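Local coordinates for protein AlkD2 (Streptococcus mutans, PDB 6M9M) that is of unknown cellular function but binds inosine-5'-monophosphate and belongs to the HEAT-like repeat family of DNA glycosylases, at residues V59-F62 / G63-S66. Residues are numbered along the deposited sequence; the frame is centred on the assembly and turned at random.
Sequences VFLF and GYLS
Tyr64 folds back along the last turns of helix 52-65 and lies against Phe60, one turn earlier. With its CG beside the backbone N (chi1 -56°), the ring is laid over the carbonyl of Phe60. The oxygen Phe60 O sits above one ring face, offset toward the rim, 3.1 Å from Tyr64 CD2. Phe60 O also accepts a hydrogen bond from Tyr64 N at 3.1 Å, so one carbonyl meets both the main chain and the ring of this residue. Tyr64 CE2 also packs on Phe60 CB at 4.2 Å. The flank of the ring at Tyr64 CD2 touches Leu61 CD2 more loosely. Both aromatic side chains reach Ala27 of helix 21-32, in the all-helical HEAT-like repeat fold of this family. The Phe62 side chain points away from 63-66, and its ring meets those of Phe44 and Phe74. Gly63 N donates to Val59 O at 3.0 Å, continuing the helical ladder. The final turn is less regular. Leu65 N bonds to Leu61 O at 2.9 Å and only weakly to Phe62 O. Leu65 CG packs against the oxygen end of the same carbonyl, 3.2 Å from Leu61 O. Ser66 then turns its OG back between its own N and carbonyl carbon (chi1 59°). Ser66 OG donates to Gly63 O at 2.7 Å, tying Ser66 back to the backbone three residues earlier.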
loop_
_atom_site.group_PDB
_atom_site.type_symbol
_atom_site.label_atom_id
_atom_site.label_comp_id
_atom_site.label_asym_id
_atom_site.label_seq_id
_atom_site.Cartn_x
_atom_site.Cartn_y
_atom_site.Cartn_z
ATOM N N VAL A 59 9.283 -2.972 -7.683
ATOM C CA VAL A 59 8.089 -3.149 -6.860
ATOM C C VAL A 59 6.823 -2.937 -7.679
ATOM O O VAL A 59 5.822 -3.630 -7.466
ATOM C CB VAL A 59 8.167 -2.296 -5.584
ATOM C CG1 VAL A 59 6.910 -2.443 -4.754
ATOM C CG2 VAL A 59 9.399 -2.703 -4.763
ATOM N N PHE A 60 6.836 -2.002 -8.638
ATOM C CA PHE A 60 5.712 -1.939 -9.569
ATOM C C PHE A 60 5.553 -3.271 -10.307
ATOM O O PHE A 60 4.433 -3.766 -10.484
ATOM C CB PHE A 60 5.846 -0.773 -10.565
ATOM C CG PHE A 60 5.502 0.584 -9.990
ATOM C CD1 PHE A 60 4.218 0.851 -9.542
ATOM C CD2 PHE A 60 6.444 1.598 -9.933
ATOM C CE1 PHE A 60 3.894 2.102 -9.021
ATOM C CE2 PHE A 60 6.119 2.847 -9.422
ATOM C CZ PHE A 60 4.841 3.099 -8.971
ATOM N N LEU A 61 6.662 -3.856 -10.780
ATOM C CA LEU A 61 6.581 -5.171 -11.417
ATOM C C LEU A 61 5.988 -6.222 -10.483
ATOM O O LEU A 61 5.129 -7.010 -10.887
ATOM C CB LEU A 61 7.947 -5.629 -11.918
ATOM C CG LEU A 61 8.544 -4.961 -13.153
ATOM C CD1 LEU A 61 9.901 -5.617 -13.437
ATOM C CD2 LEU A 61 7.620 -5.090 -14.342
ATOM N N PHE A 62 6.439 -6.255 -9.224
ATOM C CA PHE A 62 5.876 -7.204 -8.277
ATOM C C PHE A 62 4.356 -7.039 -8.198
ATOM O O PHE A 62 3.615 -8.022 -8.187
ATOM C CB PHE A 62 6.470 -7.029 -6.871
ATOM C CG PHE A 62 7.926 -7.435 -6.721
ATOM C CD1 PHE A 62 8.489 -8.508 -7.422
ATOM C CD2 PHE A 62 8.735 -6.754 -5.817
ATOM C CE1 PHE A 62 9.835 -8.866 -7.217
ATOM C CE2 PHE A 62 10.055 -7.098 -5.631
ATOM C CZ PHE A 62 10.613 -8.146 -6.331
ATOM N N GLY A 63 3.875 -5.790 -8.122
ATOM C CA GLY A 63 2.442 -5.561 -8.125
ATOM C C GLY A 63 1.741 -6.186 -9.314
ATOM O O GLY A 63 0.700 -6.841 -9.177
ATOM N N TYR A 64 2.295 -5.986 -10.515
ATOM C CA TYR A 64 1.677 -6.568 -11.703
ATOM C C TYR A 64 1.726 -8.096 -11.694
ATOM O O TYR A 64 0.862 -8.744 -12.294
ATOM C CB TYR A 64 2.340 -6.026 -12.976
ATOM C CG TYR A 64 2.329 -4.518 -13.082
ATOM C CD1 TYR A 64 1.216 -3.775 -12.733
ATOM C CD2 TYR A 64 3.465 -3.835 -13.480
ATOM C CE1 TYR A 64 1.245 -2.382 -12.778
ATOM C CE2 TYR A 64 3.497 -2.467 -13.557
ATOM C CZ TYR A 64 2.400 -1.736 -13.207
ATOM O OH TYR A 64 2.483 -0.365 -13.276
ATOM N N LEU A 65 2.732 -8.673 -11.042
ATOM C CA LEU A 65 2.986 -10.107 -10.999
ATOM C C LEU A 65 2.367 -10.798 -9.790
ATOM O O LEU A 65 2.537 -12.019 -9.629
ATOM C CB LEU A 65 4.495 -10.334 -10.928
ATOM C CG LEU A 65 5.330 -9.966 -12.145
ATOM C CD1 LEU A 65 6.784 -9.881 -11.692
ATOM C CD2 LEU A 65 5.146 -10.972 -13.274
ATOM N N SER A 66 1.635 -10.060 -8.961
ATOM C CA SER A 66 1.283 -10.506 -7.622
ATOM C C SER A 66 0.210 -11.585 -7.567
ATOM O O SER A 66 -0.066 -12.061 -6.458
ATOM C CB SER A 66 0.881 -9.303 -6.768
ATOM O OG SER A 66 -0.203 -8.609 -7.330
#